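Local coordinates for protein desmoplakin (Homo sapiens, PDB 3R6N) that probably helps link intermediate filaments to desmosomal adhesion sites, through a plakin domain that includes a rigid run of spectrin repeats and an SH3 domain, at residues R274-A288 against G302-W316. Residues are numbered along the deposited sequence; the frame is centred on the assembly and turned at random.
Sequences RNPDYRSNKPIILRA and GDECILKDNNERSKW
Leu-286 drops its CD1 methyl against the rim of the Trp-316 indole, 4.0 Å from CE3, and this pair sits in the apolar centre of the SH3 domain. With CG lying beside the backbone N (chi1 -50°), the same methyl also meets CB of Leu-307, while Leu-286 CB packs on CB of Cys-305. Val-318 and Leu-333, from the neighbouring strands 315-319 and 333-334, close in on this cluster. Two residues before Leu-286, Ile-284 lies alongside Leu-307, CD1 of Ile-284 to CD2 of Leu-307 at 3.6 Å.

Strands 285-288 and 304-309 are antiparallel neighbours in the SH3 sheet. Leu-286 and Cys-305 form a hydrogen-bonded pair, with Leu-286 N bonding to Cys-305 O and Cys-305 N to Leu-286 O. Leu-307 N reaches Ile-284 O at one end; at the other, Ala-288 N binds Asp-303 O and Gly-302 N binds Ala-288 O. On the opposite face of the sheet from Leu-286, Ile-285 turns its CG2 onto the side chain of Glu-304.

Farther out, the Trp-316 ring meets two more side chains. CB of Asn-310 rests 3.5 Å above one face of the Trp-316 ring, near the rim. Trp-316 CH2 lies 3.5 Å from Arg-274 CZ, over the centre of the guanidinium, whose plane is inclined 45° to the indole; NH1 and NH2 of that arginine are secured by the carbonyls of Leu-333 and Ser-330. At the polar edge, Pro-276 lays its CD over one face of the Arg-313 guanidinium, and Asn-310 ND2 makes a weak, bent bond of 2.9 Å to Asn-275 O.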
loop_
_atom_site.group_PDB
_atom_site.type_symbol
_atom_site.label_atom_id
_atom_site.label_comp_id
_atom_site.label_asym_id
_atom_site.label_seq_id
_atom_site.Cartn_x
_atom_site.Cartn_y
_atom_site.Cartn_z
ATOM N N ARG A 274 2.006 -9.877 -9.840
ATOM C CA ARG A 274 1.588 -8.742 -10.653
ATOM C C ARG A 274 2.218 -8.800 -12.036
ATOM O O ARG A 274 1.688 -8.219 -12.986
ATOM C CB ARG A 274 1.928 -7.420 -9.972
ATOM C CG ARG A 274 1.310 -7.265 -8.607
ATOM C CD ARG A 274 1.350 -5.828 -8.139
ATOM N NE ARG A 274 0.425 -4.990 -8.894
ATOM C CZ ARG A 274 -0.869 -4.870 -8.615
ATOM N NH1 ARG A 274 -1.397 -5.535 -7.598
ATOM N NH2 ARG A 274 -1.634 -4.085 -9.357
ATOM N N ASN A 275 3.347 -9.497 -12.137
ATOM C CA ASN A 275 4.031 -9.689 -13.414
ATOM C C ASN A 275 3.382 -10.772 -14.261
ATOM O O ASN A 275 3.023 -11.833 -13.756
ATOM C CB ASN A 275 5.500 -10.030 -13.191
ATOM C CG ASN A 275 6.294 -8.856 -12.662
ATOM O OD1 ASN A 275 6.092 -7.714 -13.086
ATOM N ND2 ASN A 275 7.205 -9.127 -11.727
ATOM N N PRO A 276 3.250 -10.508 -15.565
ATOM C CA PRO A 276 2.538 -11.381 -16.504
ATOM C C PRO A 276 3.193 -12.749 -16.628
ATOM O O PRO A 276 2.533 -13.712 -17.010
ATOM C CB PRO A 276 2.631 -10.616 -17.832
ATOM C CG PRO A 276 2.973 -9.200 -17.457
ATOM C CD PRO A 276 3.798 -9.310 -16.221
ATOM N N ASP A 277 4.476 -12.820 -16.294
ATOM C CA ASP A 277 5.275 -14.024 -16.477
ATOM C C ASP A 277 5.302 -14.960 -15.273
ATOM O O ASP A 277 5.657 -16.135 -15.408
ATOM C CB ASP A 277 6.728 -13.645 -16.770
ATOM C CG ASP A 277 7.306 -12.692 -15.733
ATOM O OD1 ASP A 277 7.192 -11.471 -15.942
ATOM O OD2 ASP A 277 7.842 -13.180 -14.724
ATOM N N TYR A 278 4.934 -14.448 -14.101
ATOM C CA TYR A 278 4.937 -15.229 -12.858
ATOM C C TYR A 278 3.990 -16.423 -12.961
ATOM O O TYR A 278 2.843 -16.279 -13.371
ATOM C CB TYR A 278 4.553 -14.331 -11.672
ATOM C CG TYR A 278 4.249 -15.056 -10.377
ATOM C CD1 TYR A 278 5.241 -15.275 -9.426
ATOM C CD2 TYR A 278 2.960 -15.498 -10.093
ATOM C CE1 TYR A 278 4.960 -15.929 -8.235
ATOM C CE2 TYR A 278 2.669 -16.150 -8.908
ATOM C CZ TYR A 278 3.670 -16.364 -7.984
ATOM O OH TYR A 278 3.370 -17.014 -6.809
ATOM N N ARG A 279 4.478 -17.602 -12.589
ATOM C CA ARG A 279 3.677 -18.820 -12.656
ATOM C C ARG A 279 3.563 -19.496 -11.294
ATOM O O ARG A 279 4.544 -19.611 -10.561
ATOM C CB ARG A 279 4.263 -19.801 -13.676
ATOM C CG ARG A 279 4.397 -19.225 -15.079
ATOM C CD ARG A 279 3.038 -18.830 -15.635
ATOM N NE ARG A 279 3.144 -17.991 -16.826
ATOM C CZ ARG A 279 2.113 -17.380 -17.399
ATOM N NH1 ARG A 279 0.894 -17.515 -16.888
ATOM N NH2 ARG A 279 2.297 -16.631 -18.478
ATOM N N SER A 280 2.356 -19.939 -10.956
ATOM C CA SER A 280 2.126 -20.635 -9.695
ATOM C C SER A 280 1.078 -21.733 -9.842
ATOM O O SER A 280 0.259 -21.704 -10.758
ATOM C CB SER A 280 1.707 -19.651 -8.602
ATOM O OG SER A 280 1.562 -20.311 -7.357
ATOM N N ASN A 281 1.117 -22.703 -8.933
ATOM C CA ASN A 281 0.160 -23.803 -8.930
ATOM C C ASN A 281 -1.083 -23.456 -8.126
ATOM O O ASN A 281 -2.152 -24.029 -8.338
ATOM C CB ASN A 281 0.807 -25.071 -8.373
ATOM C CG ASN A 281 1.520 -24.830 -7.058
ATOM O OD1 ASN A 281 2.741 -24.686 -7.021
ATOM N ND2 ASN A 281 0.761 -24.776 -5.971
ATOM N N LYS A 282 -0.932 -22.519 -7.196
ATOM C CA LYS A 282 -2.047 -22.039 -6.392
ATOM C C LYS A 282 -2.670 -20.819 -7.061
ATOM O O LYS A 282 -1.954 -19.934 -7.529
ATOM C CB LYS A 282 -1.571 -21.684 -4.981
ATOM C CG LYS A 282 -2.678 -21.218 -4.045
ATOM C CD LYS A 282 -2.161 -20.962 -2.635
ATOM C CE LYS A 282 -1.244 -19.750 -2.587
ATOM N NZ LYS A 282 -0.858 -19.406 -1.188
ATOM N N PRO A 283 -4.010 -20.770 -7.111
ATOM C CA PRO A 283 -4.703 -19.648 -7.748
ATOM C C PRO A 283 -4.450 -18.355 -6.982
ATOM O O PRO A 283 -4.255 -18.382 -5.766
ATOM C CB PRO A 283 -6.179 -20.056 -7.667
ATOM C CG PRO A 283 -6.254 -20.950 -6.496
ATOM C CD PRO A 283 -4.956 -21.721 -6.504
ATOM N N ILE A 284 -4.451 -17.236 -7.696
ATOM C CA ILE A 284 -4.076 -15.955 -7.116
ATOM C C ILE A 284 -5.298 -15.170 -6.641
ATOM O O ILE A 284 -6.160 -14.798 -7.438
ATOM C CB ILE A 284 -3.268 -15.123 -8.124
ATOM C CG1 ILE A 284 -2.345 -16.038 -8.928
ATOM C CG2 ILE A 284 -2.467 -14.050 -7.418
ATOM C CD1 ILE A 284 -1.443 -15.306 -9.891
ATOM N N ILE A 285 -5.365 -14.930 -5.334
ATOM C CA ILE A 285 -6.482 -14.218 -4.726
ATOM C C ILE A 285 -6.238 -12.711 -4.708
ATOM O O ILE A 285 -5.207 -12.246 -4.222
ATOM C CB ILE A 285 -6.712 -14.676 -3.272
ATOM C CG1 ILE A 285 -6.695 -16.204 -3.172
ATOM C CG2 ILE A 285 -8.006 -14.089 -2.727
ATOM C CD1 ILE A 285 -7.585 -16.893 -4.168
ATOM N N LEU A 286 -7.192 -11.948 -5.230
ATOM C CA LEU A 286 -7.079 -10.496 -5.259
ATOM C C LEU A 286 -8.090 -9.849 -4.314
ATOM O O LEU A 286 -9.048 -10.487 -3.880
ATOM C CB LEU A 286 -7.306 -9.979 -6.683
ATOM C CG LEU A 286 -6.499 -10.648 -7.797
ATOM C CD1 LEU A 286 -6.950 -10.150 -9.155
ATOM C CD2 LEU A 286 -5.011 -10.411 -7.600
ATOM N N ARG A 287 -7.865 -8.580 -3.989
ATOM C CA ARG A 287 -8.855 -7.787 -3.274
ATOM C C ARG A 287 -9.037 -6.458 -3.991
ATOM O O ARG A 287 -8.065 -5.851 -4.443
ATOM C CB ARG A 287 -8.452 -7.553 -1.815
ATOM C CG ARG A 287 -9.516 -6.816 -1.012
ATOM C CD ARG A 287 -9.115 -6.575 0.440
ATOM N NE ARG A 287 -8.088 -5.545 0.579
ATOM C CZ ARG A 287 -6.871 -5.763 1.073
ATOM N NH1 ARG A 287 -6.528 -6.982 1.484
ATOM N NH2 ARG A 287 -5.995 -4.767 1.161
ATOM N N ALA A 288 -10.283 -6.015 -4.113
ATOM C CA ALA A 288 -10.567 -4.750 -4.780
ATOM C C ALA A 288 -10.249 -3.578 -3.862
ATOM O O ALA A 288 -10.680 -3.545 -2.711
ATOM C CB ALA A 288 -12.012 -4.701 -5.238
ATOM N N GLY A 302 -13.113 -4.159 -1.598
ATOM C CA GLY A 302 -13.028 -5.235 -0.636
ATOM C C GLY A 302 -13.476 -6.579 -1.178
ATOM O O GLY A 302 -13.339 -7.594 -0.497
ATOM N N ASP A 303 -14.016 -6.600 -2.393
ATOM C CA ASP A 303 -14.416 -7.861 -3.011
ATOM C C ASP A 303 -13.204 -8.763 -3.258
ATOM O O ASP A 303 -12.136 -8.289 -3.644
ATOM C CB ASP A 303 -15.164 -7.621 -4.328
ATOM C CG ASP A 303 -16.595 -7.158 -4.117
ATOM O OD1 ASP A 303 -17.058 -7.145 -2.955
ATOM O OD2 ASP A 303 -17.261 -6.818 -5.120
ATOM N N GLU A 304 -13.373 -10.062 -3.025
ATOM C CA GLU A 304 -12.331 -11.032 -3.336
ATOM C C GLU A 304 -12.482 -11.531 -4.766
ATOM O O GLU A 304 -13.522 -12.064 -5.140
ATOM C CB GLU A 304 -12.363 -12.212 -2.363
ATOM C CG GLU A 304 -11.540 -13.405 -2.842
ATOM C CD GLU A 304 -11.392 -14.506 -1.797
ATOM O OE1 GLU A 304 -11.880 -15.633 -2.050
ATOM O OE2 GLU A 304 -10.778 -14.244 -0.735
ATOM N N CYS A 305 -11.437 -11.349 -5.564
ATOM C CA CYS A 305 -11.452 -11.791 -6.950
ATOM C C CYS A 305 -10.393 -12.850 -7.201
ATOM O O CYS A 305 -9.410 -12.952 -6.470
ATOM C CB CYS A 305 -11.202 -10.614 -7.890
ATOM S SG CYS A 305 -12.424 -9.287 -7.823
ATOM N N ILE A 306 -10.599 -13.638 -8.248
ATOM C CA ILE A 306 -9.594 -14.592 -8.684
ATOM C C ILE A 306 -8.995 -14.100 -9.991
ATOM O O ILE A 306 -9.714 -13.650 -10.880
ATOM C CB ILE A 306 -10.177 -16.013 -8.865
ATOM C CG1 ILE A 306 -10.576 -16.615 -7.510
ATOM C CG2 ILE A 306 -9.175 -16.914 -9.574
ATOM C CD1 ILE A 306 -11.945 -16.175 -7.009
ATOM N N LEU A 307 -7.673 -14.164 -10.089
ATOM C CA LEU A 307 -6.963 -13.715 -11.277
ATOM C C LEU A 307 -6.985 -14.792 -12.348
ATOM O O LEU A 307 -6.684 -15.949 -12.074
ATOM C CB LEU A 307 -5.522 -13.370 -10.914
ATOM C CG LEU A 307 -4.612 -12.858 -12.027
ATOM C CD1 LEU A 307 -5.191 -11.607 -12.666
ATOM C CD2 LEU A 307 -3.226 -12.579 -11.470
ATOM N N LYS A 308 -7.348 -14.417 -13.568
ATOM C CA LYS A 308 -7.391 -15.380 -14.662
ATOM C C LYS A 308 -6.299 -15.133 -15.699
ATOM O O LYS A 308 -5.628 -16.067 -16.136
ATOM C CB LYS A 308 -8.770 -15.400 -15.325
ATOM C CG LYS A 308 -9.792 -16.258 -14.595
ATOM C CD LYS A 308 -10.959 -16.634 -15.504
ATOM C CE LYS A 308 -11.749 -17.809 -14.931
ATOM N NZ LYS A 308 -12.849 -18.261 -15.832
ATOM N N ASP A 309 -6.122 -13.874 -16.085
ATOM C CA ASP A 309 -5.111 -13.507 -17.068
ATOM C C ASP A 309 -4.512 -12.152 -16.732
ATOM O O ASP A 309 -5.232 -11.199 -16.460
ATOM C CB ASP A 309 -5.712 -13.489 -18.475
ATOM C CG ASP A 309 -4.689 -13.148 -19.551
ATOM O OD1 ASP A 309 -3.475 -13.175 -19.259
ATOM O OD2 ASP A 309 -5.101 -12.859 -20.697
ATOM N N ASN A 310 -3.186 -12.069 -16.752
ATOM C CA ASN A 310 -2.502 -10.828 -16.407
ATOM C C ASN A 310 -1.368 -10.464 -17.360
ATOM O O ASN A 310 -0.424 -9.773 -16.975
ATOM C CB ASN A 310 -1.981 -10.879 -14.969
ATOM C CG ASN A 310 -0.768 -11.779 -14.817
ATOM O OD1 ASN A 310 -0.649 -12.806 -15.489
ATOM N ND2 ASN A 310 0.143 -11.394 -13.928
ATOM N N ASN A 311 -1.468 -10.926 -18.602
ATOM C CA ASN A 311 -0.481 -10.587 -19.619
ATOM C C ASN A 311 -0.475 -9.090 -19.864
ATOM O O ASN A 311 0.554 -8.502 -20.205
ATOM C CB ASN A 311 -0.773 -11.328 -20.921
ATOM C CG ASN A 311 -0.610 -12.825 -20.786
ATOM O OD1 ASN A 311 0.444 -13.305 -20.362
ATOM N ND2 ASN A 311 -1.648 -13.578 -21.159
ATOM N N GLU A 312 -1.643 -8.486 -19.677
ATOM C CA GLU A 312 -1.812 -7.050 -19.778
ATOM C C GLU A 312 -1.475 -6.438 -18.427
ATOM O O GLU A 312 -2.116 -6.747 -17.425
ATOM C CB GLU A 312 -3.261 -6.736 -20.146
ATOM C CG GLU A 312 -3.546 -5.270 -20.411
ATOM C CD GLU A 312 -3.187 -4.852 -21.819
ATOM O OE1 GLU A 312 -3.261 -5.711 -22.728
ATOM O OE2 GLU A 312 -2.825 -3.668 -22.013
ATOM N N ARG A 313 -0.470 -5.571 -18.397
ATOM C CA ARG A 313 0.005 -5.010 -17.135
ATOM C C ARG A 313 -0.911 -3.912 -16.602
ATOM O O ARG A 313 -0.635 -3.317 -15.559
ATOM C CB ARG A 313 1.431 -4.478 -17.289
ATOM C CG ARG A 313 2.384 -5.459 -17.949
ATOM C CD ARG A 313 3.803 -4.911 -17.986
ATOM N NE ARG A 313 4.490 -5.066 -16.705
ATOM C CZ ARG A 313 5.447 -5.961 -16.475
ATOM N NH1 ARG A 313 5.840 -6.780 -17.443
ATOM N NH2 ARG A 313 6.016 -6.034 -15.279
ATOM N N SER A 314 -2.003 -3.655 -17.315
ATOM C CA SER A 314 -2.944 -2.605 -16.934
ATOM C C SER A 314 -4.383 -3.109 -16.786
ATOM O O SER A 314 -5.172 -2.527 -16.044
ATOM C CB SER A 314 -2.883 -1.446 -17.931
ATOM O OG SER A 314 -2.982 -1.917 -19.262
ATOM N N LYS A 315 -4.721 -4.180 -17.501
ATOM C CA LYS A 315 -6.032 -4.808 -17.367
ATOM C C LYS A 315 -5.908 -6.304 -17.121
ATOM O O LYS A 315 -5.272 -7.025 -17.890
ATOM C CB LYS A 315 -6.906 -4.553 -18.600
ATOM C CG LYS A 315 -7.596 -3.198 -18.596
ATOM C CD LYS A 315 -8.803 -3.175 -19.520
ATOM C CE LYS A 315 -9.706 -1.980 -19.210
ATOM N NZ LYS A 315 -11.095 -2.160 -19.729
ATOM N N TRP A 316 -6.521 -6.769 -16.040
ATOM C CA TRP A 316 -6.485 -8.183 -15.705
ATOM C C TRP A 316 -7.833 -8.834 -15.933
ATOM O O TRP A 316 -8.867 -8.262 -15.601
ATOM C CB TRP A 316 -6.072 -8.371 -14.248
ATOM C CG TRP A 316 -4.660 -7.984 -13.989
ATOM C CD1 TRP A 316 -3.709 -7.692 -14.920
ATOM C CD2 TRP A 316 -4.029 -7.851 -12.713
ATOM N NE1 TRP A 316 -2.525 -7.381 -14.303
ATOM C CE2 TRP A 316 -2.695 -7.471 -12.947
ATOM C CE3 TRP A 316 -4.463 -8.017 -11.396
ATOM C CZ2 TRP A 316 -1.791 -7.252 -11.913
ATOM C CZ3 TRP A 316 -3.562 -7.798 -10.372
ATOM C CH2 TRP A 316 -2.242 -7.419 -10.636
#